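Local structure of alpha-L-arabinosidase (Xanthomonas axonopodis pv. citri, 6D25) at residues A[75-83]-A[137-146]; A[401-412]-A[432-443]. The protein probably releases alpha-L-arabinofuranosyl side groups from arabinoxylans by hydrolysis, coping with internally di-substituted units, as a trimeric glycoside hydrolase of family GH51. One frame throughout, in Å; residues are numbered along the deposited sequence.

Contact 1: A[75-83]-A[137-146]; sequences THGYRNDVV and HEFMDFTELL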
loop_
_atom_site.group_PDB
_atom_site.type_symbol
_atom_site.label_atom_id
_atom_site.label_comp_id
_atom_site.label_asym_id
_atom_site.label_seq_id
_atom_site.Cartn_x
_atom_site.Cartn_y
_atom_site.Cartn_z
ATOM N N THR A 75 21.581 -25.383 24.788
ATOM C CA THR A 75 21.038 -26.464 24.003
ATOM C C THR A 75 20.717 -25.909 22.618
ATOM O O THR A 75 19.786 -25.114 22.486
ATOM C CB THR A 75 19.782 -27.061 24.663
ATOM O OG1 THR A 75 20.173 -27.568 25.942
ATOM C CG2 THR A 75 19.110 -28.157 23.865
ATOM N N HIS A 76 21.523 -26.297 21.619
ATOM C CA HIS A 76 21.360 -25.801 20.223
ATOM C C HIS A 76 21.360 -24.265 20.193
ATOM O O HIS A 76 20.710 -23.684 19.336
ATOM C CB HIS A 76 20.088 -26.369 19.582
ATOM C CG HIS A 76 20.085 -27.854 19.502
ATOM N ND1 HIS A 76 21.103 -28.578 18.876
ATOM C CD2 HIS A 76 19.200 -28.753 19.973
ATOM C CE1 HIS A 76 20.828 -29.871 18.960
ATOM N NE2 HIS A 76 19.660 -30.007 19.629
ATOM N N GLY A 77 22.091 -23.625 21.101
ATOM C CA GLY A 77 22.252 -22.169 21.100
ATOM C C GLY A 77 21.317 -21.444 22.061
ATOM O O GLY A 77 21.498 -20.242 22.275
ATOM N N TYR A 78 20.347 -22.145 22.650
ATOM C CA TYR A 78 19.460 -21.552 23.656
ATOM C C TYR A 78 20.051 -21.783 25.049
ATOM O O TYR A 78 20.321 -22.905 25.414
ATOM C CB TYR A 78 18.067 -22.173 23.620
ATOM C CG TYR A 78 17.477 -22.362 22.256
ATOM C CD1 TYR A 78 17.177 -21.275 21.470
ATOM C CD2 TYR A 78 17.196 -23.624 21.763
ATOM C CE1 TYR A 78 16.667 -21.444 20.195
ATOM C CE2 TYR A 78 16.654 -23.815 20.500
ATOM C CZ TYR A 78 16.421 -22.710 19.704
ATOM O OH TYR A 78 15.907 -22.861 18.461
ATOM N N ARG A 79 20.225 -20.721 25.823
ATOM C CA ARG A 79 20.845 -20.883 27.139
ATOM C C ARG A 79 19.918 -21.737 28.031
ATOM O O ARG A 79 18.692 -21.536 28.115
ATOM C CB ARG A 79 21.217 -19.530 27.748
ATOM C CG ARG A 79 20.067 -18.573 27.986
ATOM C CD ARG A 79 20.634 -17.213 28.428
ATOM N NE ARG A 79 21.276 -17.316 29.723
ATOM C CZ ARG A 79 22.166 -16.460 30.189
ATOM N NH1 ARG A 79 22.538 -16.556 31.442
ATOM N NH2 ARG A 79 22.698 -15.521 29.382
ATOM N N ASN A 80 20.546 -22.702 28.697
ATOM C CA ASN A 80 19.823 -23.762 29.431
ATOM C C ASN A 80 19.022 -23.201 30.628
ATOM O O ASN A 80 17.935 -23.685 30.953
ATOM C CB ASN A 80 20.814 -24.801 29.943
ATOM C CG ASN A 80 21.352 -25.701 28.848
ATOM O OD1 ASN A 80 20.802 -25.743 27.747
ATOM N ND2 ASN A 80 22.415 -26.423 29.148
ATOM N N ASP A 81 19.613 -22.244 31.333
ATOM C CA ASP A 81 19.028 -21.705 32.569
ATOM C C ASP A 81 17.670 -21.062 32.250
ATOM O O ASP A 81 16.681 -21.286 32.984
ATOM C CB ASP A 81 19.994 -20.770 33.305
ATOM C CG ASP A 81 20.638 -19.635 32.488
ATOM O OD1 ASP A 81 20.299 -19.464 31.306
ATOM O OD2 ASP A 81 21.570 -18.966 33.041
ATOM N N VAL A 82 17.598 -20.306 31.158
ATOM C CA VAL A 82 16.373 -19.615 30.778
ATOM C C VAL A 82 15.325 -20.631 30.320
ATOM O O VAL A 82 14.146 -20.504 30.635
ATOM C CB VAL A 82 16.661 -18.547 29.705
ATOM C CG1 VAL A 82 15.385 -18.041 29.052
ATOM C CG2 VAL A 82 17.448 -17.393 30.285
ATOM N N VAL A 83 15.745 -21.624 29.540
ATOM C CA VAL A 83 14.842 -22.661 29.086
ATOM C C VAL A 83 14.166 -23.325 30.296
ATOM O O VAL A 83 12.935 -23.477 30.317
ATOM C CB VAL A 83 15.559 -23.702 28.192
ATOM C CG1 VAL A 83 14.712 -24.941 27.961
ATOM C CG2 VAL A 83 15.956 -23.074 26.872
ATOM N N HIS A 137 13.678 -20.248 12.175
ATOM C CA HIS A 137 13.907 -21.590 12.657
ATOM C C HIS A 137 14.284 -21.561 14.142
ATOM O O HIS A 137 13.856 -22.448 14.911
ATOM C CB HIS A 137 15.000 -22.302 11.856
ATOM C CG HIS A 137 14.547 -22.720 10.506
ATOM N ND1 HIS A 137 14.497 -24.027 10.121
ATOM C CD2 HIS A 137 14.139 -21.986 9.448
ATOM C CE1 HIS A 137 14.091 -24.092 8.879
ATOM N NE2 HIS A 137 13.831 -22.868 8.430
ATOM N N GLU A 138 15.102 -20.576 14.530
ATOM C CA GLU A 138 15.590 -20.576 15.885
ATOM C C GLU A 138 14.426 -20.273 16.829
ATOM O O GLU A 138 14.308 -20.920 17.885
ATOM C CB GLU A 138 16.751 -19.575 16.034
ATOM C CG GLU A 138 17.982 -19.976 15.238
ATOM C CD GLU A 138 17.948 -19.736 13.731
ATOM O OE1 GLU A 138 17.112 -18.921 13.250
ATOM O OE2 GLU A 138 18.765 -20.355 13.052
ATOM N N PHE A 139 13.560 -19.301 16.462
ATOM C CA PHE A 139 12.413 -19.018 17.316
ATOM C C PHE A 139 11.442 -20.217 17.339
ATOM O O PHE A 139 10.980 -20.652 18.440
ATOM C CB PHE A 139 11.672 -17.755 16.891
ATOM C CG PHE A 139 10.410 -17.545 17.664
ATOM C CD1 PHE A 139 10.452 -17.189 19.008
ATOM C CD2 PHE A 139 9.176 -17.793 17.096
ATOM C CE1 PHE A 139 9.290 -17.037 19.742
ATOM C CE2 PHE A 139 8.010 -17.628 17.840
ATOM C CZ PHE A 139 8.084 -17.253 19.160
ATOM N N MET A 140 11.099 -20.750 16.175
ATOM C CA MET A 140 10.062 -21.776 16.167
ATOM C C MET A 140 10.543 -23.042 16.886
ATOM O O MET A 140 9.754 -23.680 17.628
ATOM C CB MET A 140 9.604 -22.096 14.738
ATOM C CG MET A 140 8.878 -20.950 14.081
ATOM S SD MET A 140 7.415 -20.365 15.005
ATOM C CE MET A 140 6.340 -21.757 14.697
ATOM N N ASP A 141 11.797 -23.418 16.709
ATOM C CA ASP A 141 12.328 -24.591 17.401
ATOM C C ASP A 141 12.443 -24.295 18.905
ATOM O O ASP A 141 12.306 -25.209 19.719
ATOM C CB ASP A 141 13.661 -25.042 16.799
ATOM C CG ASP A 141 13.542 -25.657 15.413
ATOM O OD1 ASP A 141 12.419 -26.093 15.033
ATOM O OD2 ASP A 141 14.574 -25.665 14.715
ATOM N N PHE A 142 12.660 -23.065 19.282
ATOM C CA PHE A 142 12.637 -22.670 20.718
ATOM C C PHE A 142 11.228 -22.885 21.295
ATOM O O PHE A 142 11.114 -23.443 22.415
ATOM C CB PHE A 142 13.070 -21.213 20.873
ATOM C CG PHE A 142 13.069 -20.668 22.278
ATOM C CD1 PHE A 142 14.015 -21.099 23.183
ATOM C CD2 PHE A 142 12.157 -19.700 22.672
ATOM C CE1 PHE A 142 14.072 -20.565 24.458
ATOM C CE2 PHE A 142 12.240 -19.140 23.950
ATOM C CZ PHE A 142 13.170 -19.599 24.841
ATOM N N THR A 143 10.188 -22.501 20.561
ATOM C CA THR A 143 8.826 -22.734 21.066
ATOM C C THR A 143 8.594 -24.232 21.279
ATOM O O THR A 143 7.990 -24.604 22.297
ATOM C CB THR A 143 7.717 -22.121 20.196
ATOM O OG1 THR A 143 7.665 -22.764 18.915
ATOM C CG2 THR A 143 7.903 -20.618 20.045
ATOM N N GLU A 144 9.087 -25.085 20.378
ATOM C CA GLU A 144 8.890 -26.522 20.545
ATOM C C GLU A 144 9.684 -27.034 21.748
ATOM O O GLU A 144 9.173 -27.880 22.473
ATOM C CB GLU A 144 9.242 -27.298 19.278
ATOM C CG GLU A 144 8.214 -27.068 18.192
ATOM C CD GLU A 144 8.163 -28.080 17.084
ATOM O OE1 GLU A 144 9.111 -28.942 17.011
ATOM O OE2 GLU A 144 7.218 -27.991 16.262
ATOM N N LEU A 145 10.894 -26.509 21.974
ATOM C CA LEU A 145 11.684 -26.941 23.117
ATOM C C LEU A 145 10.946 -26.603 24.421
ATOM O O LEU A 145 11.003 -27.363 25.358
ATOM C CB LEU A 145 13.057 -26.256 23.075
ATOM C CG LEU A 145 14.070 -26.697 24.141
ATOM C CD1 LEU A 145 14.437 -28.170 24.007
ATOM C CD2 LEU A 145 15.338 -25.877 24.043
ATOM N N LEU A 146 10.284 -25.442 24.484
ATOM C CA LEU A 146 9.535 -25.047 25.677
ATOM C C LEU A 146 8.191 -25.764 25.763
ATOM O O LEU A 146 7.575 -25.681 26.809
ATOM C CB LEU A 146 9.231 -23.549 25.678
ATOM C CG LEU A 146 10.427 -22.590 25.825
ATOM C CD1 LEU A 146 9.960 -21.162 26.004
ATOM C CD2 LEU A 146 11.342 -22.938 26.941
#
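Tyr78 reaches across to helix 136-146 and ends on its backbone: OH donates to Glu138 O at 2.6 Å, in the carbonyl plane and on a lone pair. That oxygen keeps its helical partner, Phe142 N, and so accepts two bonds. With CG beside its own backbone N (chi1 -44°), the phenol lies across Phe142, whose CB sits over the ring face, 4.1 Å from the centroid, while Phe142 CD1 meets Tyr78 CD1 at 3.6 Å nearer the rim. The two ring planes are inclined at 48°, an oblique aromatic pair. Leu145 comes alongside, its CD2 3.7 Å from Tyr78 CD2 and 4.0 Å from Val83 CG2, bridging the two. Helix 136-146 leads into strand 149-154 of the parallel eight-stranded sheet, as in the (beta/alpha)8 barrel of GH51 enzymes, and Phe142 and Leu146 also touch Ile94 of strand 93-96; Tyr78 ends a type I' turn just before helix 80-88. From that helix Val83 extends the apolar seam. Phe142 holds CG anti to its backbone N (chi1 179°), which carries the ring out to the valine: Val83 CG2 approaches the ring edge, 4.0 Å from Phe142 CE1, and Val83 CG1 lies 4.1 Å from Leu146 CD2.

Contact 2: A[401-412]-A[432-443]; sequences YKPYQDATHLPL and SAVKAKDGHVYI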
loop_
_atom_site.group_PDB
_atom_site.type_symbol
_atom_site.label_atom_id
_atom_site.label_comp_id
_atom_site.label_asym_id
_atom_site.label_seq_id
_atom_site.Cartn_x
_atom_site.Cartn_y
_atom_site.Cartn_z
ATOM N N TYR A 401 0.395 -17.897 39.992
ATOM C CA TYR A 401 -0.881 -17.934 39.311
ATOM C C TYR A 401 -0.957 -19.077 38.291
ATOM O O TYR A 401 -1.921 -19.149 37.533
ATOM C CB TYR A 401 -1.187 -16.596 38.629
ATOM C CG TYR A 401 -1.768 -15.537 39.518
ATOM C CD1 TYR A 401 -0.992 -14.823 40.421
ATOM C CD2 TYR A 401 -3.094 -15.173 39.414
ATOM C CE1 TYR A 401 -1.515 -13.822 41.224
ATOM C CE2 TYR A 401 -3.643 -14.176 40.203
ATOM C CZ TYR A 401 -2.848 -13.476 41.093
ATOM O OH TYR A 401 -3.412 -12.448 41.826
ATOM N N LYS A 402 0.006 -19.973 38.245
ATOM C CA LYS A 402 -0.075 -21.128 37.327
ATOM C C LYS A 402 -1.408 -21.896 37.415
ATOM O O LYS A 402 -1.900 -22.340 36.396
ATOM C CB LYS A 402 1.014 -22.154 37.610
ATOM C CG LYS A 402 2.111 -22.177 36.597
ATOM C CD LYS A 402 3.228 -23.144 36.972
ATOM C CE LYS A 402 2.924 -24.540 36.514
ATOM N NZ LYS A 402 4.173 -25.325 36.495
ATOM N N PRO A 403 -1.973 -22.092 38.623
ATOM C CA PRO A 403 -3.252 -22.789 38.688
ATOM C C PRO A 403 -4.410 -22.082 37.950
ATOM O O PRO A 403 -5.409 -22.725 37.660
ATOM C CB PRO A 403 -3.557 -22.854 40.190
ATOM C CG PRO A 403 -2.186 -22.756 40.863
ATOM C CD PRO A 403 -1.430 -21.825 39.954
ATOM N N TYR A 404 -4.274 -20.792 37.632
ATOM C CA TYR A 404 -5.260 -20.069 36.846
ATOM C C TYR A 404 -5.269 -20.513 35.373
ATOM O O TYR A 404 -6.235 -20.224 34.671
ATOM C CB TYR A 404 -5.018 -18.562 36.922
ATOM C CG TYR A 404 -5.527 -17.876 38.169
ATOM C CD1 TYR A 404 -5.302 -18.390 39.425
ATOM C CD2 TYR A 404 -6.246 -16.698 38.075
ATOM C CE1 TYR A 404 -5.797 -17.772 40.569
ATOM C CE2 TYR A 404 -6.739 -16.050 39.203
ATOM C CZ TYR A 404 -6.522 -16.594 40.457
ATOM O OH TYR A 404 -6.995 -15.957 41.571
ATOM N N GLN A 405 -4.233 -21.211 34.887
ATOM C CA GLN A 405 -4.146 -21.556 33.474
ATOM C C GLN A 405 -5.269 -22.533 33.100
ATOM O O GLN A 405 -5.303 -23.654 33.595
ATOM C CB GLN A 405 -2.783 -22.191 33.151
ATOM C CG GLN A 405 -1.660 -21.169 33.266
ATOM C CD GLN A 405 -0.370 -21.649 32.663
ATOM O OE1 GLN A 405 -0.370 -22.570 31.841
ATOM N NE2 GLN A 405 0.738 -20.986 33.007
ATOM N N ASP A 406 -6.215 -22.061 32.270
ATOM C CA ASP A 406 -7.362 -22.850 31.826
ATOM C C ASP A 406 -8.260 -23.243 33.006
ATOM O O ASP A 406 -8.958 -24.252 32.949
ATOM C CB ASP A 406 -6.923 -24.038 30.958
ATOM C CG ASP A 406 -6.418 -23.609 29.573
ATOM O OD1 ASP A 406 -6.777 -22.473 29.107
ATOM O OD2 ASP A 406 -5.668 -24.417 28.963
ATOM N N ALA A 407 -8.246 -22.446 34.045
ATOM C CA ALA A 407 -9.110 -22.670 35.209
ATOM C C ALA A 407 -10.496 -22.104 34.900
ATOM O O ALA A 407 -10.736 -21.549 33.804
ATOM C CB ALA A 407 -8.526 -22.002 36.438
ATOM N N THR A 408 -11.392 -22.264 35.867
ATOM C CA THR A 408 -12.738 -21.731 35.811
ATOM C C THR A 408 -12.818 -20.534 36.777
ATOM O O THR A 408 -12.519 -20.669 37.970
ATOM C CB THR A 408 -13.752 -22.818 36.199
ATOM O OG1 THR A 408 -13.648 -23.900 35.282
ATOM C CG2 THR A 408 -15.181 -22.334 36.230
ATOM N N HIS A 409 -13.252 -19.401 36.260
ATOM C CA HIS A 409 -13.460 -18.202 37.083
ATOM C C HIS A 409 -14.512 -18.468 38.175
ATOM O O HIS A 409 -15.592 -19.023 37.895
ATOM C CB HIS A 409 -13.899 -17.032 36.195
ATOM C CG HIS A 409 -14.453 -15.869 36.951
ATOM N ND1 HIS A 409 -13.646 -15.011 37.655
ATOM C CD2 HIS A 409 -15.737 -15.446 37.116
ATOM C CE1 HIS A 409 -14.417 -14.095 38.210
ATOM N NE2 HIS A 409 -15.707 -14.330 37.909
ATOM N N LEU A 410 -14.234 -18.027 39.400
ATOM C CA LEU A 410 -15.215 -18.007 40.461
ATOM C C LEU A 410 -15.416 -16.560 40.944
ATOM O O LEU A 410 -14.439 -15.826 41.157
ATOM C CB LEU A 410 -14.763 -18.867 41.640
ATOM C CG LEU A 410 -14.457 -20.328 41.311
ATOM C CD1 LEU A 410 -13.919 -21.025 42.539
ATOM C CD2 LEU A 410 -15.657 -21.080 40.760
ATOM N N PRO A 411 -16.677 -16.151 41.136
ATOM C CA PRO A 411 -16.945 -14.783 41.619
ATOM C C PRO A 411 -16.379 -14.597 43.017
ATOM O O PRO A 411 -16.678 -15.410 43.902
ATOM C CB PRO A 411 -18.472 -14.628 41.623
ATOM C CG PRO A 411 -18.907 -15.668 40.559
ATOM C CD PRO A 411 -17.918 -16.796 40.688
ATOM N N LEU A 412 -15.582 -13.571 43.196
ATOM C CA LEU A 412 -15.069 -13.158 44.513
ATOM C C LEU A 412 -15.411 -11.677 44.681
ATOM O O LEU A 412 -14.888 -10.864 43.948
ATOM C CB LEU A 412 -13.562 -13.404 44.616
ATOM C CG LEU A 412 -12.923 -12.903 45.928
ATOM C CD1 LEU A 412 -13.365 -13.721 47.141
ATOM C CD2 LEU A 412 -11.409 -12.992 45.858
ATOM N N SER A 432 -8.887 -12.398 43.429
ATOM C CA SER A 432 -9.638 -13.148 42.458
ATOM C C SER A 432 -9.608 -14.614 42.903
ATOM O O SER A 432 -8.875 -14.970 43.828
ATOM C CB SER A 432 -9.051 -12.980 41.055
ATOM O OG SER A 432 -7.730 -13.506 41.005
ATOM N N ALA A 433 -10.410 -15.465 42.258
ATOM C CA ALA A 433 -10.439 -16.873 42.616
ATOM C C ALA A 433 -10.758 -17.715 41.371
ATOM O O ALA A 433 -11.426 -17.222 40.438
ATOM C CB ALA A 433 -11.433 -17.094 43.719
ATOM N N VAL A 434 -10.319 -18.970 41.400
ATOM C CA VAL A 434 -10.644 -19.930 40.354
ATOM C C VAL A 434 -10.858 -21.319 40.971
ATOM O O VAL A 434 -10.437 -21.614 42.103
ATOM C CB VAL A 434 -9.535 -20.018 39.298
ATOM C CG1 VAL A 434 -9.324 -18.674 38.597
ATOM C CG2 VAL A 434 -8.228 -20.560 39.900
ATOM N N LYS A 435 -11.509 -22.168 40.188
ATOM C CA LYS A 435 -11.408 -23.609 40.350
ATOM C C LYS A 435 -10.469 -24.149 39.263
ATOM O O LYS A 435 -10.733 -24.007 38.082
ATOM C CB LYS A 435 -12.762 -24.296 40.248
ATOM C CG LYS A 435 -12.678 -25.806 40.493
ATOM C CD LYS A 435 -13.991 -26.462 40.779
ATOM C CE LYS A 435 -13.778 -27.930 41.010
ATOM N NZ LYS A 435 -15.041 -28.612 41.335
ATOM N N ALA A 436 -9.342 -24.697 39.696
ATOM C CA ALA A 436 -8.304 -25.100 38.774
ATOM C C ALA A 436 -8.652 -26.458 38.142
ATOM O O ALA A 436 -9.464 -27.209 38.649
ATOM C CB ALA A 436 -6.985 -25.133 39.505
ATOM N N LYS A 437 -7.923 -26.815 37.097
ATOM C CA LYS A 437 -8.090 -28.124 36.468
ATOM C C LYS A 437 -7.682 -29.245 37.428
ATOM O O LYS A 437 -8.197 -30.334 37.279
ATOM C CB LYS A 437 -7.240 -28.254 35.209
ATOM C CG LYS A 437 -7.736 -27.403 34.060
ATOM C CD LYS A 437 -6.800 -27.469 32.906
ATOM C CE LYS A 437 -7.023 -28.729 32.114
ATOM N NZ LYS A 437 -5.872 -28.972 31.203
ATOM N N ASP A 438 -6.820 -28.995 38.432
ATOM C CA ASP A 438 -6.494 -30.022 39.437
ATOM C C ASP A 438 -7.661 -30.252 40.405
ATOM O O ASP A 438 -7.542 -31.084 41.288
ATOM C CB ASP A 438 -5.221 -29.661 40.212
ATOM C CG ASP A 438 -5.328 -28.429 41.132
ATOM O OD1 ASP A 438 -6.450 -27.987 41.408
ATOM O OD2 ASP A 438 -4.280 -27.906 41.569
ATOM N N GLY A 439 -8.767 -29.497 40.296
ATOM C CA GLY A 439 -9.963 -29.748 41.089
ATOM C C GLY A 439 -10.023 -28.904 42.359
ATOM O O GLY A 439 -11.039 -28.930 43.062
ATOM N N HIS A 440 -8.972 -28.173 42.689
ATOM C CA HIS A 440 -8.919 -27.350 43.907
ATOM C C HIS A 440 -9.327 -25.904 43.594
ATOM O O HIS A 440 -9.104 -25.382 42.470
ATOM C CB HIS A 440 -7.506 -27.387 44.520
ATOM C CG HIS A 440 -7.134 -28.726 45.057
ATOM N ND1 HIS A 440 -7.434 -29.113 46.363
ATOM C CD2 HIS A 440 -6.547 -29.792 44.471
ATOM C CE1 HIS A 440 -7.043 -30.366 46.554
ATOM N NE2 HIS A 440 -6.476 -30.802 45.406
ATOM N N VAL A 441 -9.879 -25.265 44.609
ATOM C CA VAL A 441 -10.175 -23.845 44.546
ATOM C C VAL A 441 -8.943 -23.061 45.027
ATOM O O VAL A 441 -8.342 -23.420 46.046
ATOM C CB VAL A 441 -11.421 -23.480 45.365
ATOM C CG1 VAL A 441 -11.592 -21.981 45.535
ATOM C CG2 VAL A 441 -12.651 -24.127 44.763
ATOM N N TYR A 442 -8.591 -22.010 44.286
ATOM C CA TYR A 442 -7.499 -21.120 44.626
ATOM C C TYR A 442 -8.019 -19.687 44.761
ATOM O O TYR A 442 -8.903 -19.266 43.997
ATOM C CB TYR A 442 -6.404 -21.146 43.566
ATOM C CG TYR A 442 -5.636 -22.442 43.474
ATOM C CD1 TYR A 442 -6.192 -23.553 42.840
ATOM C CD2 TYR A 442 -4.389 -22.575 44.032
ATOM C CE1 TYR A 442 -5.489 -24.749 42.744
ATOM C CE2 TYR A 442 -3.683 -23.759 43.965
ATOM C CZ TYR A 442 -4.233 -24.853 43.326
ATOM O OH TYR A 442 -3.535 -26.028 43.259
ATOM N N ILE A 443 -7.479 -18.969 45.762
ATOM C CA ILE A 443 -7.852 -17.580 46.026
ATOM C C ILE A 443 -6.571 -16.759 46.094
ATOM O O ILE A 443 -5.694 -17.097 46.903
ATOM C CB ILE A 443 -8.605 -17.385 47.349
ATOM C CG1 ILE A 443 -9.787 -18.337 47.512
ATOM C CG2 ILE A 443 -8.966 -15.897 47.510
ATOM C CD1 ILE A 443 -10.320 -18.362 48.936
HETATM O O HOH W 1 -6.046 -24.759 35.998
HETATM O O HOH W 2 -4.506 -26.404 29.929
HETATM O O HOH W 3 -11.720 -25.829 36.237
HETATM O O HOH W 4 -11.053 -15.406 38.400
HETATM O O HOH W 5 -12.569 -13.959 40.883
#
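Val434 packs its two methyls over one face of the Tyr404 ring, and the tyrosine can be followed outward from CB. CB is the pivot: chi1 of -80° sets CG beside the backbone N and turns the ring over the valine. Contacts begin at Tyr404 CG, 3.9 Å from Val434 CG1; CD2 lies against the same methyl at 3.7 Å, whereas CD1 and CE1 face Val434 CG2. Val434 CG1 sits above the ring centre, 11° off the normal. The opposite face is filled by Tyr401, so the ring is held between two side chains. Farther out, CE2 and CZ approach Ser432 OG at the ring edge, and the tip completes the path: Tyr404 OH donates to Ser432 OG over 2.6 Å. That serine oxygen also bonds Asp357 on helix 346-361. The setting is a beta hairpin of the C-terminal domain, strand 407-421 against strand 424-435, antiparallel, with Thr408 and Lys435 as a hydrogen-bonded pair; Thr408 N to Lys435 O and Lys435 N to Thr408 O are each 2.9 Å. Leu410 turns to the same side of the sheet as these two, its CD1 3.9 Å from Val441 CG1 on the next strand. Before the hairpin, Pro403 lays CB squarely over the Tyr442 ring, 3.6 Å from its centroid, and a water joins Pro403 O and Gln405 O to Lys437 N.

How the contacts relate
Read from the N terminus, the chain closes contact 1 first, when helix 136-146 returns to the turn and helix start at 75-83 after a loop of 53 residues. It then runs through the rest of the parallel sheet and its helices before helix 393-400 delivers it to contact 2, whose closure needs only the 19 residues between 412 and 432, mostly hairpin strand. The two are therefore in series, neither nested nor crossed. Contact 1 joins the turn and start of helix 80-88 to helix 136-146, beside strand 93-96 of the parallel sheet; contact 2 joins neighbouring strands of the mixed sheet. Their centres lie 30 Å apart and their nearest atoms about 10 Å, without touching.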